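Local coordinates for xyloglucan-specific endo-beta-1,4-glucanase (Uncultured bacterium, PDB 4W88), which hydrolyses the beta-1,4-glucan backbone of xyloglucan from within the chain, as a xyloglucan-specific endoglucanase of glycoside hydrolase family 5, at residues F64-G69 / T106-K111; Y74-D79 / A125-Q130. The protein carries 1 engineered substitution. All blocks are in the same frame, centred on the assembly; numbering follows the deposited sequence.

Overall arrangement
The chain forms an eight-stranded parallel barrel, and both contacts concern the connections that leave strands 57-60 and 97-101. From the N terminus, segment 64-69 follows strand 57-60; segment 74-79 ends that same loop by entering helix 78-92. Segment 106-111 then lies in the loop after strand 97-101; segment 125-130 is on helix 117-134. Contact 1 closes a span of 36 residues and joins the two loops; contact 2 closes 45 and joins the loop entering helix 78-92 to helix 117-134. Because their segments alternate, the closures cross. Their centres are 11 Å apart, and they touch through G69 N to T75 O (2.8 Å), probably a hydrogen bond, and through W109 CZ2 packed on I127 CD1 (3.5 Å).

Contact 1. Residues F64-G69 / T106-K111; sequences FANHLG and TNYWLK
A65 directs its methyl group at Y108 and W109, while N66 beside it reaches the far end of the Y108 ring. The methyl lies near the root of the tyrosine: A65 CB is 3.5 Å from Y108 CG, and its approach to the ring is oblique. The same carbon meets the indole differently, at the edge and close to its plane, with A65 CB 4.0 Å from W109 CD1. N66 crosses Y108 at about a right angle, its amide plane turned 82° from the ring plane. With its CG anti to the carbonyl carbon, N66 brings its amide beside the phenol end, where ND2 of N66 donates to Y108 OH at 3.2 Å. That bond is bent, with an N-H...O angle of 148°, and the hydroxyl sits 22° out of the amide plane. The other amide branch approaches the ring obliquely, N66 OD1 lying 3.2 Å from Y108 CE1. W109 has its main polar partner elsewhere: NE1 is hydrogen-bonded to E105, whose carboxylate also accepts from F64 N. L68 stands farther off, its CD1 4.5 Å from W109 NE1 and oblique to the indole. With 196 Å² buried in total, this is a surface contact between two neighbouring beta-alpha loops, those after strands 57-60 and 97-101 of a family 5 TIM barrel.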
loop_
_atom_site.group_PDB
_atom_site.type_symbol
_atom_site.label_atom_id
_atom_site.label_comp_id
_atom_site.label_asym_id
_atom_site.label_seq_id
_atom_site.Cartn_x
_atom_site.Cartn_y
_atom_site.Cartn_z
ATOM N N PHE A 64 0.934 12.100 6.581
ATOM C CA PHE A 64 1.764 12.973 7.430
ATOM C C PHE A 64 1.401 14.438 7.336
ATOM O O PHE A 64 1.641 15.172 8.277
ATOM C CB PHE A 64 3.213 12.784 7.007
ATOM C CG PHE A 64 3.742 11.459 7.439
ATOM C CD1 PHE A 64 4.227 11.307 8.757
ATOM C CD2 PHE A 64 3.727 10.371 6.594
ATOM C CE1 PHE A 64 4.700 10.062 9.173
ATOM C CE2 PHE A 64 4.191 9.102 7.068
ATOM C CZ PHE A 64 4.648 8.955 8.384
ATOM N N ALA A 65 0.847 14.851 6.181
ATOM C CA ALA A 65 0.665 16.247 5.869
ATOM C C ALA A 65 0.285 17.164 7.070
ATOM O O ALA A 65 0.972 18.183 7.335
ATOM C CB ALA A 65 -0.346 16.436 4.733
ATOM N N ASN A 66 -0.852 16.880 7.702
ATOM C CA ASN A 66 -1.291 17.763 8.776
ATOM C C ASN A 66 -0.423 17.747 10.062
ATOM O O ASN A 66 -0.583 18.624 10.942
ATOM C CB ASN A 66 -2.693 17.427 9.166
ATOM C CG ASN A 66 -3.676 17.759 8.098
ATOM O OD1 ASN A 66 -3.448 18.610 7.227
ATOM N ND2 ASN A 66 -4.786 17.080 8.131
ATOM N N HIS A 67 0.531 16.836 10.098
ATOM C CA HIS A 67 1.455 16.690 11.244
ATOM C C HIS A 67 2.807 17.306 10.943
ATOM O O HIS A 67 3.724 17.169 11.722
ATOM C CB HIS A 67 1.609 15.210 11.626
ATOM C CG HIS A 67 0.308 14.490 11.804
ATOM N ND1 HIS A 67 -0.494 14.595 12.937
ATOM C CD2 HIS A 67 -0.420 13.802 10.905
ATOM C CE1 HIS A 67 -1.627 13.934 12.717
ATOM N NE2 HIS A 67 -1.596 13.433 11.500
ATOM N N LEU A 68 2.936 17.954 9.793
ATOM C CA LEU A 68 4.202 18.576 9.383
ATOM C C LEU A 68 4.291 20.033 9.704
ATOM O O LEU A 68 3.363 20.792 9.518
ATOM C CB LEU A 68 4.432 18.420 7.865
ATOM C CG LEU A 68 4.385 17.025 7.270
ATOM C CD1 LEU A 68 4.504 17.026 5.789
ATOM C CD2 LEU A 68 5.428 16.077 7.915
ATOM N N GLY A 69 5.489 20.411 10.109
ATOM C CA GLY A 69 5.836 21.803 10.288
ATOM C C GLY A 69 6.050 22.486 8.942
ATOM O O GLY A 69 5.923 21.891 7.869
ATOM N N THR A 106 -1.562 13.251 -1.155
ATOM C CA THR A 106 -2.195 13.611 -2.426
ATOM C C THR A 106 -3.412 14.577 -2.234
ATOM O O THR A 106 -3.876 15.228 -3.226
ATOM C CB THR A 106 -2.659 12.313 -3.128
ATOM O OG1 THR A 106 -3.240 11.366 -2.184
ATOM C CG2 THR A 106 -1.472 11.680 -3.859
ATOM N N ASN A 107 -3.965 14.674 -0.993
ATOM C CA ASN A 107 -5.051 15.645 -0.723
ATOM C C ASN A 107 -4.442 17.022 -0.417
ATOM O O ASN A 107 -5.178 17.997 -0.364
ATOM C CB ASN A 107 -5.871 15.313 0.484
ATOM C CG ASN A 107 -6.667 14.033 0.352
ATOM O OD1 ASN A 107 -6.657 13.365 -0.716
ATOM N ND2 ASN A 107 -7.415 13.705 1.418
ATOM N N TYR A 108 -3.106 17.080 -0.225
ATOM C CA TYR A 108 -2.420 18.215 0.393
ATOM C C TYR A 108 -1.363 18.687 -0.607
ATOM O O TYR A 108 -1.697 19.427 -1.560
ATOM C CB TYR A 108 -1.867 17.827 1.767
ATOM C CG TYR A 108 -2.959 17.590 2.776
ATOM C CD1 TYR A 108 -3.632 18.634 3.389
ATOM C CD2 TYR A 108 -3.411 16.289 3.010
ATOM C CE1 TYR A 108 -4.713 18.401 4.241
ATOM C CE2 TYR A 108 -4.503 16.062 3.803
ATOM C CZ TYR A 108 -5.109 17.108 4.477
ATOM O OH TYR A 108 -6.221 16.934 5.249
ATOM N N TRP A 109 -0.108 18.359 -0.360
ATOM C CA TRP A 109 0.999 18.876 -1.115
ATOM C C TRP A 109 1.421 18.022 -2.315
ATOM O O TRP A 109 2.076 18.539 -3.244
ATOM C CB TRP A 109 2.201 18.988 -0.160
ATOM C CG TRP A 109 2.603 17.666 0.489
ATOM C CD1 TRP A 109 2.103 17.131 1.604
ATOM C CD2 TRP A 109 3.605 16.754 -0.010
ATOM N NE1 TRP A 109 2.714 15.902 1.845
ATOM C CE2 TRP A 109 3.651 15.671 0.870
ATOM C CE3 TRP A 109 4.436 16.748 -1.134
ATOM C CZ2 TRP A 109 4.464 14.600 0.673
ATOM C CZ3 TRP A 109 5.279 15.678 -1.336
ATOM C CH2 TRP A 109 5.284 14.603 -0.417
ATOM N N LEU A 110 1.068 16.720 -2.292
ATOM C CA LEU A 110 1.568 15.782 -3.295
ATOM C C LEU A 110 0.624 15.759 -4.512
ATOM O O LEU A 110 -0.208 14.854 -4.672
ATOM C CB LEU A 110 1.822 14.394 -2.733
ATOM C CG LEU A 110 2.932 13.593 -3.410
ATOM C CD1 LEU A 110 3.140 12.246 -2.719
ATOM C CD2 LEU A 110 2.670 13.327 -4.880
ATOM N N LYS A 111 0.695 16.827 -5.293
ATOM C CA LYS A 111 -0.107 17.037 -6.503
ATOM C C LYS A 111 0.904 17.070 -7.641
ATOM O O LYS A 111 1.814 17.916 -7.636
ATOM C CB LYS A 111 -0.861 18.333 -6.422
ATOM C CG LYS A 111 -1.610 18.470 -5.131
ATOM C CD LYS A 111 -3.038 18.320 -5.295
ATOM C CE LYS A 111 -3.859 18.584 -4.058
ATOM N NZ LYS A 111 -5.211 17.950 -4.203
#

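Contact 2. Residues Y74-D79 / A125-Q130. Engineered in segment 74-79: T75 (natural residue Pro).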
loop_
_atom_site.group_PDB
_atom_site.type_symbol
_atom_site.label_atom_id
_atom_site.label_comp_id
_atom_site.label_asym_id
_atom_site.label_seq_id
_atom_site.Cartn_x
_atom_site.Cartn_y
_atom_site.Cartn_z
ATOM N N TYR A 74 9.808 20.697 7.138
ATOM C CA TYR A 74 8.678 19.820 7.202
ATOM C C TYR A 74 8.786 18.867 8.425
ATOM O O TYR A 74 8.584 17.653 8.292
ATOM C CB TYR A 74 8.526 19.036 5.903
ATOM C CG TYR A 74 8.264 19.869 4.701
ATOM C CD1 TYR A 74 7.028 20.457 4.472
ATOM C CD2 TYR A 74 9.218 19.987 3.726
ATOM C CE1 TYR A 74 6.838 21.226 3.335
ATOM C CE2 TYR A 74 9.013 20.707 2.562
ATOM C CZ TYR A 74 7.808 21.322 2.364
ATOM O OH TYR A 74 7.452 22.033 1.222
ATOM N N THR A 75 9.186 19.411 9.567
ATOM C CA THR A 75 9.442 18.583 10.723
ATOM C C THR A 75 8.131 17.844 11.152
ATOM O O THR A 75 7.071 18.464 11.341
ATOM C CB THR A 75 9.918 19.438 11.892
ATOM O OG1 THR A 75 11.090 20.046 11.478
ATOM C CG2 THR A 75 10.182 18.601 13.186
ATOM N N ILE A 76 8.229 16.539 11.301
ATOM C CA ILE A 76 7.099 15.736 11.757
ATOM C C ILE A 76 6.896 15.955 13.259
ATOM O O ILE A 76 7.850 15.836 14.082
ATOM C CB ILE A 76 7.293 14.249 11.447
ATOM C CG1 ILE A 76 7.621 13.957 9.945
ATOM C CG2 ILE A 76 6.114 13.439 11.932
ATOM C CD1 ILE A 76 8.117 12.550 9.703
ATOM N N SER A 77 5.664 16.311 13.636
ATOM C CA SER A 77 5.351 16.554 15.044
ATOM C C SER A 77 5.809 15.350 15.862
ATOM O O SER A 77 5.535 14.206 15.506
ATOM C CB SER A 77 3.856 16.754 15.229
ATOM O OG SER A 77 3.613 17.252 16.514
ATOM N N ALA A 78 6.521 15.616 16.962
ATOM C CA ALA A 78 7.075 14.527 17.757
ATOM C C ALA A 78 6.036 13.539 18.216
ATOM O O ALA A 78 6.331 12.310 18.248
ATOM C CB ALA A 78 7.838 15.062 18.963
ATOM N N ASP A 79 4.855 14.004 18.629
ATOM C CA ASP A 79 3.844 13.111 19.138
ATOM C C ASP A 79 3.339 12.136 18.047
ATOM O O ASP A 79 3.051 10.957 18.287
ATOM C CB ASP A 79 2.682 13.917 19.704
ATOM C CG ASP A 79 2.001 14.949 18.642
ATOM O OD1 ASP A 79 2.443 15.404 17.593
ATOM O OD2 ASP A 79 0.896 15.409 18.912
ATOM N N ALA A 125 11.563 14.006 0.136
ATOM C CA ALA A 125 12.857 13.646 0.705
ATOM C C ALA A 125 12.959 14.099 2.171
ATOM O O ALA A 125 13.537 13.377 3.004
ATOM C CB ALA A 125 13.985 14.247 -0.128
ATOM N N ALA A 126 12.495 15.308 2.479
ATOM C CA ALA A 126 12.523 15.760 3.824
ATOM C C ALA A 126 11.741 14.902 4.823
ATOM O O ALA A 126 12.187 14.679 5.980
ATOM C CB ALA A 126 12.099 17.207 3.917
ATOM N N ILE A 127 10.576 14.376 4.371
ATOM C CA ILE A 127 9.736 13.562 5.224
ATOM C C ILE A 127 10.507 12.223 5.382
ATOM O O ILE A 127 10.614 11.712 6.509
ATOM C CB ILE A 127 8.375 13.371 4.572
ATOM C CG1 ILE A 127 7.555 14.706 4.562
ATOM C CG2 ILE A 127 7.560 12.270 5.282
ATOM C CD1 ILE A 127 6.350 14.655 3.643
ATOM N N TRP A 128 10.974 11.648 4.258
ATOM C CA TRP A 128 11.591 10.343 4.301
ATOM C C TRP A 128 12.912 10.343 5.031
ATOM O O TRP A 128 13.263 9.305 5.654
ATOM C CB TRP A 128 11.665 9.706 2.926
ATOM C CG TRP A 128 10.395 9.006 2.593
ATOM C CD1 TRP A 128 9.440 9.399 1.703
ATOM C CD2 TRP A 128 9.890 7.857 3.252
ATOM N NE1 TRP A 128 8.357 8.509 1.766
ATOM C CE2 TRP A 128 8.633 7.551 2.699
ATOM C CE3 TRP A 128 10.418 7.008 4.242
ATOM C CZ2 TRP A 128 7.879 6.432 3.116
ATOM C CZ3 TRP A 128 9.655 5.937 4.667
ATOM C CH2 TRP A 128 8.393 5.665 4.136
ATOM N N LYS A 129 13.680 11.445 4.975
ATOM C CA LYS A 129 14.899 11.490 5.804
ATOM C C LYS A 129 14.536 11.288 7.283
ATOM O O LYS A 129 15.233 10.540 7.984
ATOM C CB LYS A 129 15.659 12.806 5.590
ATOM C CG LYS A 129 16.878 13.088 6.478
ATOM C CD LYS A 129 17.598 14.368 6.014
ATOM C CE LYS A 129 18.977 14.547 6.585
ATOM N NZ LYS A 129 18.858 14.965 7.943
ATOM N N GLN A 130 13.460 11.971 7.748
ATOM C CA GLN A 130 13.053 11.869 9.120
ATOM C C GLN A 130 12.551 10.487 9.470
ATOM O O GLN A 130 12.887 9.953 10.566
ATOM C CB GLN A 130 11.991 12.885 9.493
ATOM C CG GLN A 130 12.442 14.304 9.369
ATOM C CD GLN A 130 11.278 15.249 9.586
ATOM O OE1 GLN A 130 10.757 15.432 10.695
ATOM N NE2 GLN A 130 10.804 15.801 8.479
#
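The carboxamide of Q130 meets the backbone of Y74 and I76 with both of its polar atoms. Q130 OE1 accepts from I76 N at 2.8 Å, a nearly straight bond (174°) with I76 N in the plane of the Q130 side-chain carbonyl, on a lone pair of OE1. On the other branch, Q130 NE2 donates to Y74 O at 2.9 Å; the acceptor lies in the amide plane, although the donor stands above the carbonyl plane of Y74. The same nitrogen donates to A126 O, one turn earlier in its own helix, at 3.1 Å. Two donor bonds and one acceptor bond thus fix the rotation of the amide. The side chain runs extended beyond CG (chi2 173°), which carries this group from the helix to the loop. Apolar contacts flank it: the I76 and Q130 side chains run antiparallel to each other, with I76 CD1 3.9 Å from Q130 CB, and the edge of the Y74 ring meets A126, CD2 to CB 4.0 Å. T75, an engineered residue, brings its CA within 3.4 Å of Q130 OE1. The pairing implies that helix 117-134 joins the loop entering helix 78-92 through one side-chain amide that satisfies a backbone N-H and a C=O two residues apart, with apolar packing alongside.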